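Local coordinates for protein cephalosporin acylase (Bacillus halodurans, PDB 2NLZ) that probably hydrolyses or transfers acyl groups at amide bonds, as expected of an N-terminal nucleophile hydrolase related to gamma-glutamyltranspeptidase, at residues Asn46-Asp49 with Ala50-Thr54; Gly134-Pro137 with Leu138-Leu142; Met321-Val325 with Glu326-Ser330; Val76-Gly80 with Lys81-Leu85. The protein carries 1 engineered substitution. One frame throughout, in Å; residues are numbered along the deposited sequence.

Contact 1. Residues Asn46-Asp49 with Ala50-Thr54; sequences NAID and AAIAT
Asn46 and Ala50 meet at the first turn of helix 47-61, where the carbonyl O of Asn46 takes the N-H of Ala50 at 2.9 Å in a nearly straight bond (174°). Asn46 is the N-cap residue, and with Asp49 it forms a capping box. Three further i to i+4 backbone bonds continue the helix, from Ala51, Ile52 and Ala53 back to Ala47, Ile48 and Asp49. Between side chains, CG2 of Ile48 lies 4.1 Å from CD1 of Ile52, one turn apart on the face that packs against Leu129 of helix 122-133.

The cap holds this start in place. With CG lying between the backbone N and the carbonyl carbon (chi1 57°), the Asn46 amide folds back over the turn, and OD1 accepts Asp49 N at 3.2 Å and, in a weak bent bond, Ile48 N. The return arm of the box runs from Asn46 N to Asp49 OD2 at 3.0 Å, on the anti lone pair of OD2, turned away from Asp49 OD1. Asp49 has further partners: Asn135 N also bonds OD2 and Leu136 N bonds OD1, so three backbone donors hold this buried carboxylate and would probably stabilise its negative charge. Asn46 ND2 in turn gives its hydrogen bond to Tyr133 O. The cap thus ties the helix start to the chain leaving helix 122-133, while Ala51 and Thr54 rest on strand 359-365. Further along, Ala50 O accepts Thr54 N at 2.9 Å and Thr54 OG1 at 2.6 Å, the two donors arriving from opposite faces of the carbonyl plane.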
loop_
_atom_site.group_PDB
_atom_site.type_symbol
_atom_site.label_atom_id
_atom_site.label_comp_id
_atom_site.label_asym_id
_atom_site.label_seq_id
_atom_site.Cartn_x
_atom_site.Cartn_y
_atom_site.Cartn_z
ATOM N N ASN D 46 -9.512 42.588 2.813
ATOM C CA ASN D 46 -8.528 42.010 1.914
ATOM C C ASN D 46 -7.774 40.876 2.619
ATOM O O ASN D 46 -8.102 40.522 3.747
ATOM C CB ASN D 46 -7.571 43.086 1.359
ATOM C CG ASN D 46 -6.836 43.863 2.451
ATOM O OD1 ASN D 46 -6.427 43.316 3.481
ATOM N ND2 ASN D 46 -6.652 45.153 2.211
ATOM N N ALA D 47 -6.762 40.325 1.957
ATOM C CA ALA D 47 -6.045 39.157 2.452
ATOM C C ALA D 47 -5.410 39.403 3.821
ATOM O O ALA D 47 -5.346 38.489 4.648
ATOM C CB ALA D 47 -5.003 38.707 1.441
ATOM N N ILE D 48 -4.960 40.636 4.056
ATOM C CA ILE D 48 -4.365 41.023 5.334
ATOM C C ILE D 48 -5.435 40.990 6.424
ATOM O O ILE D 48 -5.251 40.367 7.478
ATOM C CB ILE D 48 -3.705 42.426 5.267
ATOM C CG1 ILE D 48 -2.476 42.415 4.356
ATOM C CG2 ILE D 48 -3.295 42.909 6.645
ATOM C CD1 ILE D 48 -2.753 42.834 2.911
ATOM N N ASP D 49 -6.559 41.649 6.159
ATOM C CA ASP D 49 -7.682 41.620 7.080
ATOM C C ASP D 49 -8.014 40.185 7.434
ATOM O O ASP D 49 -8.070 39.836 8.613
ATOM C CB ASP D 49 -8.904 42.303 6.473
ATOM C CG ASP D 49 -8.740 43.801 6.349
ATOM O OD1 ASP D 49 -8.457 44.466 7.372
ATOM O OD2 ASP D 49 -8.919 44.311 5.225
ATOM N N ALA D 50 -8.196 39.351 6.406
ATOM C CA ALA D 50 -8.520 37.926 6.578
ATOM C C ALA D 50 -7.502 37.164 7.429
ATOM O O ALA D 50 -7.875 36.297 8.216
ATOM C CB ALA D 50 -8.694 37.247 5.224
ATOM N N ALA D 51 -6.223 37.498 7.258
ATOM C CA ALA D 51 -5.157 36.879 8.008
ATOM C C ALA D 51 -5.328 37.183 9.491
ATOM O O ALA D 51 -5.235 36.284 10.328
ATOM C CB ALA D 51 -3.825 37.373 7.509
ATOM N N ILE D 52 -5.596 38.449 9.804
ATOM C CA ILE D 52 -5.829 38.885 11.183
ATOM C C ILE D 52 -7.082 38.208 11.731
ATOM O O ILE D 52 -7.085 37.724 12.850
ATOM C CB ILE D 52 -5.918 40.424 11.289
ATOM C CG1 ILE D 52 -4.618 41.072 10.803
ATOM C CG2 ILE D 52 -6.181 40.862 12.715
ATOM C CD1 ILE D 52 -4.748 42.545 10.442
ATOM N N ALA D 53 -8.124 38.128 10.919
ATOM C CA ALA D 53 -9.349 37.449 11.330
ATOM C C ALA D 53 -9.067 36.020 11.770
ATOM O O ALA D 53 -9.442 35.597 12.864
ATOM C CB ALA D 53 -10.370 37.462 10.208
ATOM N N THR D 54 -8.370 35.301 10.906
ATOM C CA THR D 54 -8.017 33.917 11.124
ATOM C C THR D 54 -7.044 33.727 12.290
ATOM O O THR D 54 -7.146 32.747 13.022
ATOM C CB THR D 54 -7.391 33.342 9.847
ATOM O OG1 THR D 54 -8.190 33.716 8.714
ATOM C CG2 THR D 54 -7.300 31.831 9.930
#

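Contact 2. Residues Gly134-Pro137 with Leu138-Leu142; sequences GNLP and LAASL
The carbonyl O of Pro137 is held by two backbone N-H groups, Ala140 N at 2.9 Å and Ser141 N at 3.2 Å. They come in differently: Ser141 N lies in the carbonyl plane and bonds fairly straight (161°), whereas Ala140 N stands well above that plane and its bond is more bent. Pro137 occupies the N-cap position, and its O therefore opens the helical turn 138-141.

On the outer side of this turn the methyl of Ala140 sits over the loop that leads in. Its CB is 4.0 Å from CB of Leu136 and 4.1 Å from CD of Pro137, so the proline ring and the root of the leucine side chain share one small apolar patch. A chi1 of 55° folds Ser141 OG back toward the preceding turn, where it meets Leu138 O in a weak bond of 3.5 Å; Leu142 N reaches the same Leu138 O at 2.9 Å. Leu138 points away from the loop and packs on Ile52 of helix 47-61 and on Ala127 and Ala130 of helix 122-133. Leu142, where the turn ends, is itself the N-cap of helix 143-151, which makes residues 138-141 a single-turn helix linking two longer helices.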
loop_
_atom_site.group_PDB
_atom_site.type_symbol
_atom_site.label_atom_id
_atom_site.label_comp_id
_atom_site.label_asym_id
_atom_site.label_seq_id
_atom_site.Cartn_x
_atom_site.Cartn_y
_atom_site.Cartn_z
ATOM N N GLY D 134 -4.434 46.764 5.918
ATOM C CA GLY D 134 -5.811 46.262 5.954
ATOM C C GLY D 134 -6.848 47.293 5.543
ATOM O O GLY D 134 -6.577 48.491 5.551
ATOM N N ASN D 135 -8.041 46.830 5.182
ATOM C CA ASN D 135 -9.147 47.716 4.810
ATOM C C ASN D 135 -10.092 47.994 5.973
ATOM O O ASN D 135 -10.717 49.056 6.041
ATOM C CB ASN D 135 -9.961 47.120 3.656
ATOM C CG ASN D 135 -9.278 47.267 2.313
ATOM O OD1 ASN D 135 -8.410 48.124 2.130
ATOM N ND2 ASN D 135 -9.674 46.433 1.357
ATOM N N LEU D 136 -10.197 47.026 6.879
ATOM C CA LEU D 136 -11.165 47.080 7.966
ATOM C C LEU D 136 -10.517 47.462 9.286
ATOM O O LEU D 136 -9.334 47.189 9.501
ATOM C CB LEU D 136 -11.837 45.718 8.135
ATOM C CG LEU D 136 -12.350 45.012 6.890
ATOM C CD1 LEU D 136 -12.988 43.710 7.301
ATOM C CD2 LEU D 136 -13.338 45.895 6.141
ATOM N N PRO D 137 -11.301 48.072 10.190
ATOM C CA PRO D 137 -10.762 48.322 11.519
ATOM C C PRO D 137 -10.635 46.999 12.275
ATOM O O PRO D 137 -11.372 46.046 11.998
ATOM C CB PRO D 137 -11.817 49.222 12.166
ATOM C CG PRO D 137 -13.098 48.859 11.464
ATOM C CD PRO D 137 -12.697 48.535 10.052
ATOM N N LEU D 138 -9.696 46.956 13.214
ATOM C CA LEU D 138 -9.398 45.764 14.004
ATOM C C LEU D 138 -10.646 45.136 14.629
ATOM O O LEU D 138 -10.742 43.916 14.737
ATOM C CB LEU D 138 -8.383 46.126 15.089
ATOM C CG LEU D 138 -7.338 45.095 15.488
ATOM C CD1 LEU D 138 -6.733 44.443 14.257
ATOM C CD2 LEU D 138 -6.267 45.742 16.332
ATOM N N ALA D 139 -11.605 45.979 15.013
ATOM C CA ALA D 139 -12.857 45.528 15.624
ATOM C C ALA D 139 -13.777 44.752 14.680
ATOM O O ALA D 139 -14.601 43.957 15.121
ATOM C CB ALA D 139 -13.592 46.699 16.222
ATOM N N ALA D 140 -13.644 44.998 13.383
ATOM C CA ALA D 140 -14.387 44.236 12.389
ATOM C C ALA D 140 -13.711 42.905 12.203
ATOM O O ALA D 140 -14.360 41.855 12.223
ATOM C CB ALA D 140 -14.409 44.961 11.065
ATOM N N SER D 141 -12.395 42.964 12.005
ATOM C CA SER D 141 -11.648 41.790 11.589
ATOM C C SER D 141 -11.474 40.801 12.728
ATOM O O SER D 141 -11.319 39.617 12.488
ATOM C CB SER D 141 -10.321 42.144 10.878
ATOM O OG SER D 141 -9.492 42.992 11.643
ATOM N N LEU D 142 -11.551 41.255 13.972
ATOM C CA LEU D 142 -11.508 40.260 15.042
ATOM C C LEU D 142 -12.829 39.987 15.781
ATOM O O LEU D 142 -12.854 39.410 16.866
ATOM C CB LEU D 142 -10.274 40.421 15.948
ATOM C CG LEU D 142 -10.008 41.562 16.901
ATOM C CD1 LEU D 142 -10.323 41.081 18.271
ATOM C CD2 LEU D 142 -8.550 41.881 16.824
#

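Contact 3. Residues Met321-Val325 with Glu326-Ser330; sequences MSVSV and EQLLS
Val323 and Leu328 cross at about a right angle, with CG2 of the valine set against CG of the leucine at 4.0 Å. Beside them Gln327 runs obliquely past Val323: its chain is extended beyond CG, and OE1 ends 3.5 Å from CB of the valine. That reach also lets OE1 accept the backbone N of Ser324 in a straight but weak bond of 3.3 Å. Ser324 answers from its side chain. Its chi1 of 82° turns OG to face the helix start, where it accepts Gln327 N at 3.2 Å.

These reciprocal bonds are a capping box at the N-terminus of helix 325-328, and the Val323-Leu328 pair just outside it is a hydrophobic staple, joining the residue before the N-cap to the fourth residue after it. Without the serine hydroxyl, as with an alanine here, Gln327 N is likely to lose its capping acceptor, leaving of the box just the weak bond from Ser324 N to Gln327 OE1. Tyr314 of helix 294-314 touches both members of the staple. On another side of the helix Val325 and Leu329 lie side by side and point the same way, both touching Leu274 of helix 274-283, with Val325 CG1 3.9 Å from Leu329 CD2.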
loop_
_atom_site.group_PDB
_atom_site.type_symbol
_atom_site.label_atom_id
_atom_site.label_comp_id
_atom_site.label_asym_id
_atom_site.label_seq_id
_atom_site.Cartn_x
_atom_site.Cartn_y
_atom_site.Cartn_z
ATOM N N MET D 321 24.614 38.959 16.717
ATOM C CA MET D 321 25.077 37.921 15.780
ATOM C C MET D 321 26.568 38.032 15.479
ATOM O O MET D 321 27.080 39.120 15.212
ATOM C CB MET D 321 24.265 37.928 14.481
ATOM C CG MET D 321 22.927 37.210 14.594
ATOM S SD MET D 321 22.012 37.073 13.050
ATOM C CE MET D 321 23.182 36.189 12.009
ATOM N N SER D 322 27.249 36.889 15.520
ATOM C CA SER D 322 28.701 36.832 15.360
ATOM C C SER D 322 29.136 36.930 13.895
ATOM O O SER D 322 30.104 37.613 13.584
ATOM C CB SER D 322 29.248 35.558 15.999
ATOM O OG SER D 322 30.651 35.614 16.155
ATOM N N VAL D 323 28.434 36.237 13.001
ATOM C CA VAL D 323 28.661 36.397 11.564
ATOM C C VAL D 323 27.470 37.134 10.962
ATOM O O VAL D 323 26.531 37.488 11.678
ATOM C CB VAL D 323 28.894 35.044 10.845
ATOM C CG1 VAL D 323 30.182 34.408 11.320
ATOM C CG2 VAL D 323 27.723 34.099 11.060
ATOM N N SER D 324 27.503 37.375 9.655
ATOM C CA SER D 324 26.386 38.051 9.004
ATOM C C SER D 324 25.503 37.080 8.211
ATOM O O SER D 324 25.898 35.949 7.915
ATOM C CB SER D 324 26.867 39.212 8.118
ATOM O OG SER D 324 27.306 38.760 6.850
ATOM N N VAL D 325 24.299 37.543 7.892
ATOM C CA VAL D 325 23.360 36.829 7.040
ATOM C C VAL D 325 23.956 36.605 5.652
ATOM O O VAL D 325 23.836 35.521 5.081
ATOM C CB VAL D 325 22.053 37.629 6.903
ATOM C CG1 VAL D 325 21.019 36.844 6.130
ATOM C CG2 VAL D 325 21.521 38.012 8.277
ATOM N N GLU D 326 24.616 37.638 5.132
ATOM C CA GLU D 326 25.195 37.629 3.785
ATOM C C GLU D 326 26.294 36.583 3.623
ATOM O O GLU D 326 26.465 36.013 2.542
ATOM C CB GLU D 326 25.745 39.017 3.431
ATOM C CG GLU D 326 24.679 40.076 3.107
ATOM C CD GLU D 326 24.007 40.691 4.340
ATOM O OE1 GLU D 326 24.523 40.539 5.473
ATOM O OE2 GLU D 326 22.953 41.342 4.162
ATOM N N GLN D 327 27.033 36.349 4.705
ATOM C CA GLN D 327 28.087 35.337 4.726
ATOM C C GLN D 327 27.519 33.922 4.729
ATOM O O GLN D 327 28.014 33.060 4.001
ATOM C CB GLN D 327 29.011 35.527 5.934
ATOM C CG GLN D 327 30.043 36.630 5.780
ATOM C CD GLN D 327 30.900 36.803 7.024
ATOM O OE1 GLN D 327 30.403 36.736 8.151
ATOM N NE2 GLN D 327 32.196 37.037 6.825
ATOM N N LEU D 328 26.483 33.687 5.539
ATOM C CA LEU D 328 25.869 32.362 5.642
ATOM C C LEU D 328 25.139 31.979 4.358
ATOM O O LEU D 328 25.053 30.790 4.003
ATOM C CB LEU D 328 24.897 32.285 6.821
ATOM C CG LEU D 328 25.463 32.408 8.235
ATOM C CD1 LEU D 328 24.337 32.681 9.207
ATOM C CD2 LEU D 328 26.260 31.172 8.658
ATOM N N LEU D 329 24.632 32.991 3.659
ATOM C CA LEU D 329 23.831 32.765 2.466
ATOM C C LEU D 329 24.608 32.874 1.148
ATOM O O LEU D 329 24.019 32.865 0.062
ATOM C CB LEU D 329 22.630 33.711 2.480
ATOM C CG LEU D 329 21.288 33.118 2.932
ATOM C CD1 LEU D 329 21.439 32.021 3.986
ATOM C CD2 LEU D 329 20.328 34.212 3.399
ATOM N N SER D 330 25.931 32.959 1.250
ATOM C CA SER D 330 26.784 33.164 0.082
ATOM C C SER D 330 27.070 31.856 -0.649
ATOM O O SER D 330 27.152 30.796 -0.020
ATOM C CB SER D 330 28.099 33.841 0.489
ATOM O OG SER D 330 28.969 32.933 1.143
HETATM O O HOH W 1 23.398 40.777 8.600
#

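Contact 4. Residues Val76-Gly80 with Lys81-Leu85; sequences VWTKG and KLHGL
The tight beta hairpin of strands 71-78 and 81-87 closes with a type I' turn from Thr78 to Lys81, and Trp77 lies flat against the Gly80-Lys81 peptide. Lys81 N stands 3.7 Å above the plane of the indole, over its centre, while Gly80 C sits over the same face, nearer the rim. CG of Trp77 is anti to the backbone N (chi1 -178°), which swings the ring along the strand to cover that peptide. Leu82, its non-hydrogen-bonded partner, crosses it at about a right angle, with CB 3.6 Å from Trp77 CE3 and CD1 at the ring edge.

Both residues face Phe425 of strand 424-428, on the side of the hairpin away from helix 122-133. Were the indole replaced by a leucine, the turn peptide would probably lose the flat face it rests on and a gap would open toward Phe425. Val76 and His83 form a hydrogen-bonded pair, Val76 N to His83 O at 2.9 Å and His83 N to Val76 O at 2.8 Å. Their side chains, with Thr78, face helix 122-133, where the imidazole stacks on Tyr133. Thr78 OG1 bonds Asn369 OD1, and CG2 of Thr78 lies 3.7 Å from CD2 of His83.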
loop_
_atom_site.group_PDB
_atom_site.type_symbol
_atom_site.label_atom_id
_atom_site.label_comp_id
_atom_site.label_asym_id
_atom_site.label_seq_id
_atom_site.Cartn_x
_atom_site.Cartn_y
_atom_site.Cartn_z
ATOM N N VAL D 76 3.949 39.541 4.002
ATOM C CA VAL D 76 2.757 40.011 3.300
ATOM C C VAL D 76 3.116 40.636 1.953
ATOM O O VAL D 76 3.988 41.502 1.864
ATOM C CB VAL D 76 1.877 40.949 4.201
ATOM C CG1 VAL D 76 2.743 41.845 5.050
ATOM C CG2 VAL D 76 0.932 41.779 3.369
ATOM N N TRP D 77 2.470 40.144 0.902
ATOM C CA TRP D 77 2.653 40.707 -0.431
ATOM C C TRP D 77 1.481 41.586 -0.770
ATOM O O TRP D 77 0.350 41.116 -0.866
ATOM C CB TRP D 77 2.756 39.621 -1.494
ATOM C CG TRP D 77 2.997 40.153 -2.886
ATOM C CD1 TRP D 77 2.057 40.601 -3.783
ATOM C CD2 TRP D 77 4.265 40.260 -3.552
ATOM N NE1 TRP D 77 2.668 40.979 -4.961
ATOM C CE2 TRP D 77 4.019 40.777 -4.843
ATOM C CE3 TRP D 77 5.586 39.962 -3.183
ATOM C CZ2 TRP D 77 5.042 41.005 -5.755
ATOM C CZ3 TRP D 77 6.598 40.197 -4.088
ATOM C CH2 TRP D 77 6.324 40.714 -5.356
ATOM N N THR D 78 1.771 42.861 -0.974
ATOM C CA THR D 78 0.751 43.835 -1.297
ATOM C C THR D 78 1.400 44.967 -2.075
ATOM O O THR D 78 2.528 45.376 -1.753
ATOM C CB THR D 78 0.036 44.343 -0.015
ATOM O OG1 THR D 78 -0.956 45.311 -0.363
ATOM C CG2 THR D 78 1.027 44.941 0.973
ATOM N N LYS D 79 0.679 45.456 -3.091
ATOM C CA LYS D 79 1.147 46.505 -4.024
ATOM C C LYS D 79 2.484 46.136 -4.667
ATOM O O LYS D 79 3.427 46.934 -4.645
ATOM C CB LYS D 79 1.277 47.900 -3.358
ATOM C CG LYS D 79 0.494 48.153 -2.054
ATOM C CD LYS D 79 -0.895 48.737 -2.281
ATOM C CE LYS D 79 -1.558 49.058 -0.943
ATOM N NZ LYS D 79 -2.895 49.691 -1.107
ATOM N N GLY D 80 2.567 44.919 -5.205
ATOM C CA GLY D 80 3.775 44.434 -5.888
ATOM C C GLY D 80 5.080 44.363 -5.096
ATOM O O GLY D 80 6.163 44.344 -5.683
ATOM N N LYS D 81 4.977 44.290 -3.770
ATOM C CA LYS D 81 6.141 44.324 -2.884
ATOM C C LYS D 81 5.974 43.357 -1.707
ATOM O O LYS D 81 4.898 43.264 -1.098
ATOM C CB LYS D 81 6.355 45.754 -2.366
ATOM C CG LYS D 81 7.711 46.038 -1.718
ATOM C CD LYS D 81 8.830 46.180 -2.748
ATOM C CE LYS D 81 9.859 47.238 -2.333
ATOM N NZ LYS D 81 10.301 47.113 -0.911
ATOM N N LEU D 82 7.043 42.633 -1.387
ATOM C CA LEU D 82 7.006 41.734 -0.252
ATOM C C LEU D 82 7.467 42.452 1.007
ATOM O O LEU D 82 8.541 43.050 1.021
ATOM C CB LEU D 82 7.865 40.494 -0.503
ATOM C CG LEU D 82 7.721 39.442 0.599
ATOM C CD1 LEU D 82 6.431 38.645 0.464
ATOM C CD2 LEU D 82 8.911 38.531 0.637
ATOM N N HIS D 83 6.650 42.384 2.055
ATOM C CA HIS D 83 6.978 43.005 3.343
ATOM C C HIS D 83 7.126 41.975 4.467
ATOM O O HIS D 83 6.413 40.975 4.493
ATOM C CB HIS D 83 5.901 44.026 3.728
ATOM C CG HIS D 83 5.632 45.052 2.675
ATOM N ND1 HIS D 83 6.412 46.177 2.517
ATOM C CD2 HIS D 83 4.666 45.126 1.731
ATOM C CE1 HIS D 83 5.940 46.897 1.517
ATOM N NE2 HIS D 83 4.878 46.284 1.026
ATOM N N GLY D 84 8.032 42.229 5.407
ATOM C CA GLY D 84 8.225 41.300 6.521
ATOM C C GLY D 84 7.943 41.912 7.879
ATOM O O GLY D 84 8.517 42.944 8.228
ATOM N N LEU D 85 7.061 41.286 8.655
ATOM C CA LEU D 85 6.720 41.813 9.978
ATOM C C LEU D 85 7.280 40.945 11.092
ATOM O O LEU D 85 6.964 39.759 11.188
ATOM C CB LEU D 85 5.201 41.973 10.144
ATOM C CG LEU D 85 4.733 42.716 11.407
ATOM C CD1 LEU D 85 5.360 44.102 11.484
ATOM C CD2 LEU D 85 3.214 42.820 11.483
#

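In the fold
Contacts 1 and 2 are joined directly, their centres 8 Å apart: besides the grip of the Asp49 carboxylate on the 134-137 loop, Asn46 ND2 packs 3.4 Å from Asn135 CG. Contact 4, centred 14 Å from contact 1, touches it where Ile48 CG1 meets Val76 CG2 at 3.6 Å, so helix 47-61 bears on the hairpin. Helix 122-133 lies against contacts 1, 2 and 4. Contact 3 stands apart, its nearest atoms about 13 Å from contact 4 and about 24 Å from contact 1. Relatives use a threonine nucleophile freed by self-cleavage; the local geometry of the four contacts does not by itself tie any of them to such a site.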